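Local coordinates for calcium binding protein (Fasciola hepatica, PDB 5FX0), which probably binds calcium as a full-length protein, of which this chain is the C-terminal dynein light chain-like domain, at residues 26-38 / 51-63. Sequence-based numbering, arbitrary orientation.
Sequences RQVEVTEKFKSLV and VAQDMKNYMDEKY
M55, the knob of a knob-into-hole contact among V30, K33, F34 and L37, joins the two helices of the dynein light chain fold, which run antiparallel at 147° with segment axes 10.1 Å apart against one face of the β-sheet. M55 bends at both CB-CG and CG-SD, curling the thioether along helix 26-38: its CE ends 3.7 Å from V30 CG1, and its SD lies 3.8 Å from L37 CD1. The same sulfur stands at the edge of the F34 ring, a Met-aromatic contact. V51 CG1 adds to this apolar layer, reaching F34 CE1 at 3.8 Å and also touching V38, while M59 SD rests on V30 CG2. Beneath, V30 packs on I88, F34 stacks edge-to-face with F90, and M55 meets C69, seating both helices on the sheet.

Tyrosine rings and the long basic side chains meet on the more solvent-accessible side. K33 bends at its CB-CG bond and lays its aliphatic chain over the Y58 ring, CG 3.8 Å from the centroid and nearly on the ring normal, a CH-pi contact. R26 runs extended past Y63, its CD 3.6 Å from Y63 CE1; Y63 CD1 lies over one guanidinium face, toward its rim, with the two planes 16° apart.

Polar interactions gather around E29. Its OE2 lies 3.7 Å from K62 NZ, a long salt bridge whose electrostatic pairing is probably weak. The other carboxylate oxygen is held more closely: Y63 OH donates a hydrogen bond of 2.5 Å to E29 OE1, meeting it on the anti side and 31° out of the carboxylate plane.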
loop_
_atom_site.group_PDB
_atom_site.type_symbol
_atom_site.label_atom_id
_atom_site.label_comp_id
_atom_site.label_asym_id
_atom_site.label_seq_id
_atom_site.Cartn_x
_atom_site.Cartn_y
_atom_site.Cartn_z
ATOM N N ARG A 26 -12.758 -8.501 -15.383
ATOM C CA ARG A 26 -12.395 -8.465 -13.971
ATOM C C ARG A 26 -12.284 -7.053 -13.428
ATOM O O ARG A 26 -12.701 -6.805 -12.303
ATOM C CB ARG A 26 -11.112 -9.206 -13.723
ATOM C CG ARG A 26 -11.268 -10.689 -13.926
ATOM C CD ARG A 26 -10.028 -11.397 -13.434
ATOM N NE ARG A 26 -9.983 -12.768 -13.886
ATOM C CZ ARG A 26 -9.025 -13.627 -13.571
ATOM N NH1 ARG A 26 -8.023 -13.271 -12.772
ATOM N NH2 ARG A 26 -9.083 -14.864 -14.048
ATOM N N GLN A 27 -11.724 -6.141 -14.216
ATOM C CA GLN A 27 -11.690 -4.726 -13.842
ATOM C C GLN A 27 -13.080 -4.245 -13.490
ATOM O O GLN A 27 -13.245 -3.570 -12.495
ATOM C CB GLN A 27 -11.150 -3.819 -14.961
ATOM C CG GLN A 27 -9.710 -4.066 -15.393
ATOM C CD GLN A 27 -9.365 -3.320 -16.674
ATOM O OE1 GLN A 27 -9.658 -2.133 -16.813
ATOM N NE2 GLN A 27 -8.719 -4.002 -17.589
ATOM N N VAL A 28 -14.072 -4.580 -14.313
ATOM C CA VAL A 28 -15.452 -4.165 -14.072
ATOM C C VAL A 28 -15.975 -4.775 -12.758
ATOM O O VAL A 28 -16.506 -4.052 -11.949
ATOM C CB VAL A 28 -16.390 -4.497 -15.277
ATOM C CG1 VAL A 28 -17.869 -4.238 -14.941
ATOM C CG2 VAL A 28 -16.001 -3.672 -16.505
ATOM N N GLU A 29 -15.799 -6.078 -12.540
ATOM C CA GLU A 29 -16.272 -6.727 -11.293
ATOM C C GLU A 29 -15.648 -6.132 -10.040
ATOM O O GLU A 29 -16.343 -5.830 -9.072
ATOM C CB GLU A 29 -15.947 -8.214 -11.276
ATOM C CG GLU A 29 -16.750 -9.057 -12.238
ATOM C CD GLU A 29 -16.434 -10.540 -12.114
ATOM O OE1 GLU A 29 -15.239 -10.906 -11.953
ATOM O OE2 GLU A 29 -17.394 -11.345 -12.191
ATOM N N VAL A 30 -14.329 -5.982 -10.068
ATOM C CA VAL A 30 -13.586 -5.459 -8.938
ATOM C C VAL A 30 -14.003 -4.023 -8.616
ATOM O O VAL A 30 -14.233 -3.694 -7.442
ATOM C CB VAL A 30 -12.070 -5.527 -9.196
ATOM C CG1 VAL A 30 -11.277 -4.775 -8.143
ATOM C CG2 VAL A 30 -11.617 -6.979 -9.234
ATOM N N THR A 31 -14.111 -3.166 -9.634
ATOM C CA THR A 31 -14.491 -1.770 -9.386
ATOM C C THR A 31 -15.965 -1.614 -8.944
ATOM O O THR A 31 -16.232 -0.852 -8.038
ATOM C CB THR A 31 -14.178 -0.852 -10.572
ATOM O OG1 THR A 31 -14.823 -1.344 -11.731
ATOM C CG2 THR A 31 -12.682 -0.766 -10.836
ATOM N N GLU A 32 -16.901 -2.365 -9.521
ATOM C CA GLU A 32 -18.312 -2.308 -9.056
ATOM C C GLU A 32 -18.453 -2.772 -7.597
ATOM O O GLU A 32 -19.153 -2.141 -6.801
ATOM C CB GLU A 32 -19.251 -3.131 -9.936
ATOM C CG GLU A 32 -19.282 -2.765 -11.423
ATOM C CD GLU A 32 -19.883 -1.407 -11.756
ATOM O OE1 GLU A 32 -20.352 -0.670 -10.854
ATOM O OE2 GLU A 32 -19.885 -1.079 -12.968
ATOM N N LYS A 33 -17.750 -3.847 -7.248
ATOM C CA LYS A 33 -17.642 -4.298 -5.856
ATOM C C LYS A 33 -17.108 -3.210 -4.920
ATOM O O LYS A 33 -17.691 -2.957 -3.856
ATOM C CB LYS A 33 -16.771 -5.561 -5.746
ATOM C CG LYS A 33 -16.722 -6.181 -4.359
ATOM C CD LYS A 33 -18.021 -6.890 -4.034
ATOM C CE LYS A 33 -18.137 -7.284 -2.561
ATOM N NZ LYS A 33 -19.567 -7.234 -2.127
ATOM N N PHE A 34 -16.019 -2.551 -5.304
ATOM C CA PHE A 34 -15.505 -1.470 -4.470
ATOM C C PHE A 34 -16.545 -0.354 -4.267
ATOM O O PHE A 34 -16.689 0.171 -3.164
ATOM C CB PHE A 34 -14.242 -0.878 -5.054
ATOM C CG PHE A 34 -13.541 0.071 -4.134
ATOM C CD1 PHE A 34 -12.747 -0.405 -3.119
ATOM C CD2 PHE A 34 -13.686 1.432 -4.273
ATOM C CE1 PHE A 34 -12.081 0.455 -2.264
ATOM C CE2 PHE A 34 -13.009 2.307 -3.432
ATOM C CZ PHE A 34 -12.204 1.815 -2.429
ATOM N N LYS A 35 -17.218 0.010 -5.354
ATOM C CA LYS A 35 -18.293 1.014 -5.359
ATOM C C LYS A 35 -19.367 0.672 -4.307
ATOM O O LYS A 35 -19.752 1.515 -3.509
ATOM C CB LYS A 35 -18.923 1.070 -6.755
ATOM C CG LYS A 35 -19.465 2.406 -7.210
ATOM C CD LYS A 35 -19.868 2.332 -8.688
ATOM C CE LYS A 35 -20.413 3.649 -9.225
ATOM N NZ LYS A 35 -21.814 3.901 -8.792
ATOM N N SER A 36 -19.830 -0.573 -4.305
ATOM C CA SER A 36 -20.938 -0.964 -3.425
ATOM C C SER A 36 -20.462 -1.083 -1.983
ATOM O O SER A 36 -21.208 -0.744 -1.062
ATOM C CB SER A 36 -21.593 -2.276 -3.876
ATOM O OG SER A 36 -21.018 -3.387 -3.216
ATOM N N LEU A 37 -19.227 -1.554 -1.790
ATOM C CA LEU A 37 -18.667 -1.658 -0.449
ATOM C C LEU A 37 -18.478 -0.302 0.209
ATOM O O LEU A 37 -18.782 -0.150 1.402
ATOM C CB LEU A 37 -17.356 -2.432 -0.438
ATOM C CG LEU A 37 -17.414 -3.933 -0.724
ATOM C CD1 LEU A 37 -16.000 -4.475 -0.721
ATOM C CD2 LEU A 37 -18.263 -4.663 0.311
ATOM N N VAL A 38 -18.000 0.682 -0.556
ATOM C CA VAL A 38 -17.737 2.020 -0.009
ATOM C C VAL A 38 -19.049 2.760 0.244
ATOM O O VAL A 38 -19.170 3.489 1.210
ATOM C CB VAL A 38 -16.820 2.856 -0.934
ATOM C CG1 VAL A 38 -16.613 4.256 -0.397
ATOM C CG2 VAL A 38 -15.455 2.204 -1.081
ATOM N N VAL A 51 -13.604 -2.153 4.537
ATOM C CA VAL A 51 -13.670 -2.190 3.070
ATOM C C VAL A 51 -12.435 -2.902 2.503
ATOM O O VAL A 51 -12.586 -3.767 1.641
ATOM C CB VAL A 51 -13.824 -0.789 2.454
ATOM C CG1 VAL A 51 -13.756 -0.867 0.928
ATOM C CG2 VAL A 51 -15.133 -0.137 2.934
ATOM N N ALA A 52 -11.243 -2.594 3.020
ATOM C CA ALA A 52 -10.021 -3.252 2.543
ATOM C C ALA A 52 -10.069 -4.772 2.777
ATOM O O ALA A 52 -9.618 -5.569 1.936
ATOM C CB ALA A 52 -8.787 -2.645 3.190
ATOM N N GLN A 53 -10.659 -5.155 3.904
ATOM C CA GLN A 53 -10.810 -6.565 4.277
ATOM C C GLN A 53 -11.769 -7.301 3.358
ATOM O O GLN A 53 -11.420 -8.349 2.826
ATOM C CB GLN A 53 -11.281 -6.694 5.726
ATOM C CG GLN A 53 -11.125 -8.091 6.310
ATOM C CD GLN A 53 -11.873 -8.269 7.620
ATOM O OE1 GLN A 53 -12.266 -9.377 7.964
ATOM N NE2 GLN A 53 -12.080 -7.178 8.351
ATOM N N ASP A 54 -12.961 -6.752 3.166
ATOM C CA ASP A 54 -13.951 -7.337 2.233
ATOM C C ASP A 54 -13.511 -7.383 0.763
ATOM O O ASP A 54 -13.803 -8.346 0.050
ATOM C CB ASP A 54 -15.299 -6.621 2.352
ATOM C CG ASP A 54 -15.880 -6.701 3.771
ATOM O OD1 ASP A 54 -15.577 -7.688 4.497
ATOM O OD2 ASP A 54 -16.619 -5.762 4.162
ATOM N N MET A 55 -12.795 -6.364 0.311
ATOM C CA MET A 55 -12.185 -6.454 -1.004
ATOM C C MET A 55 -11.258 -7.672 -1.085
ATOM O O MET A 55 -11.363 -8.469 -2.016
ATOM C CB MET A 55 -11.418 -5.178 -1.373
ATOM C CG MET A 55 -12.290 -4.046 -1.831
ATOM S SD MET A 55 -13.219 -4.329 -3.346
ATOM C CE MET A 55 -11.914 -4.684 -4.522
ATOM N N LYS A 56 -10.356 -7.804 -0.121
ATOM C CA LYS A 56 -9.386 -8.911 -0.124
ATOM C C LYS A 56 -10.061 -10.291 -0.090
ATOM O O LYS A 56 -9.628 -11.192 -0.788
ATOM C CB LYS A 56 -8.325 -8.750 0.982
ATOM C CG LYS A 56 -8.193 -9.948 1.910
ATOM C CD LYS A 56 -6.762 -10.251 2.284
ATOM C CE LYS A 56 -6.602 -11.700 2.730
ATOM N NZ LYS A 56 -5.548 -12.377 1.923
ATOM N N ASN A 57 -11.103 -10.437 0.724
ATOM C CA ASN A 57 -11.883 -11.685 0.819
ATOM C C ASN A 57 -12.667 -12.000 -0.458
ATOM O O ASN A 57 -12.626 -13.135 -0.930
ATOM C CB ASN A 57 -12.848 -11.645 2.017
ATOM C CG ASN A 57 -12.125 -11.600 3.368
ATOM O OD1 ASN A 57 -10.941 -11.877 3.464
ATOM N ND2 ASN A 57 -12.846 -11.225 4.408
ATOM N N TYR A 58 -13.355 -11.002 -1.020
ATOM C CA TYR A 58 -14.092 -11.167 -2.289
ATOM C C TYR A 58 -13.185 -11.677 -3.413
ATOM O O TYR A 58 -13.553 -12.566 -4.177
ATOM C CB TYR A 58 -14.766 -9.850 -2.698
ATOM C CG TYR A 58 -15.328 -9.798 -4.108
ATOM C CD1 TYR A 58 -16.619 -10.275 -4.398
ATOM C CD2 TYR A 58 -14.584 -9.233 -5.157
ATOM C CE1 TYR A 58 -17.133 -10.202 -5.689
ATOM C CE2 TYR A 58 -15.086 -9.166 -6.448
ATOM C CZ TYR A 58 -16.358 -9.637 -6.710
ATOM O OH TYR A 58 -16.834 -9.558 -7.999
ATOM N N MET A 59 -11.975 -11.135 -3.477
ATOM C CA MET A 59 -11.057 -11.493 -4.527
ATOM C C MET A 59 -10.338 -12.801 -4.308
ATOM O O MET A 59 -10.028 -13.481 -5.270
ATOM C CB MET A 59 -10.072 -10.367 -4.720
ATOM C CG MET A 59 -10.808 -9.123 -5.175
ATOM S SD MET A 59 -9.715 -8.038 -6.058
ATOM C CE MET A 59 -8.703 -7.464 -4.699
ATOM N N ASP A 60 -10.031 -13.121 -3.060
ATOM C CA ASP A 60 -9.517 -14.446 -2.699
ATOM C C ASP A 60 -10.528 -15.524 -3.176
ATOM O O ASP A 60 -10.178 -16.432 -3.921
ATOM C CB ASP A 60 -9.258 -14.554 -1.161
ATOM C CG ASP A 60 -7.917 -13.905 -0.697
ATOM O OD1 ASP A 60 -7.020 -13.595 -1.502
ATOM O OD2 ASP A 60 -7.740 -13.711 0.518
ATOM N N GLU A 61 -11.782 -15.362 -2.776
ATOM C CA GLU A 61 -12.867 -16.290 -3.130
ATOM C C GLU A 61 -13.145 -16.386 -4.635
ATOM O O GLU A 61 -13.386 -17.478 -5.150
ATOM C CB GLU A 61 -14.159 -15.895 -2.405
ATOM C CG GLU A 61 -14.115 -16.081 -0.890
ATOM C CD GLU A 61 -15.126 -15.211 -0.154
ATOM O OE1 GLU A 61 -16.157 -14.830 -0.756
ATOM O OE2 GLU A 61 -14.889 -14.900 1.036
ATOM N N LYS A 62 -13.099 -15.248 -5.329
ATOM C CA LYS A 62 -13.469 -15.165 -6.741
ATOM C C LYS A 62 -12.316 -15.367 -7.738
ATOM O O LYS A 62 -12.568 -15.790 -8.858
ATOM C CB LYS A 62 -14.150 -13.824 -7.007
ATOM C CG LYS A 62 -14.914 -13.783 -8.313
ATOM C CD LYS A 62 -15.895 -12.630 -8.359
ATOM C CE LYS A 62 -16.804 -12.748 -9.569
ATOM N NZ LYS A 62 -17.718 -13.921 -9.501
ATOM N N TYR A 63 -11.074 -15.044 -7.354
ATOM C CA TYR A 63 -9.903 -15.233 -8.236
ATOM C C TYR A 63 -8.779 -16.055 -7.609
ATOM O O TYR A 63 -7.675 -16.120 -8.164
ATOM C CB TYR A 63 -9.329 -13.878 -8.714
ATOM C CG TYR A 63 -10.385 -12.907 -9.208
ATOM C CD1 TYR A 63 -11.193 -13.215 -10.304
ATOM C CD2 TYR A 63 -10.597 -11.692 -8.554
ATOM C CE1 TYR A 63 -12.185 -12.339 -10.732
ATOM C CE2 TYR A 63 -11.573 -10.814 -8.978
ATOM C CZ TYR A 63 -12.366 -11.138 -10.062
ATOM O OH TYR A 63 -13.335 -10.247 -10.441
#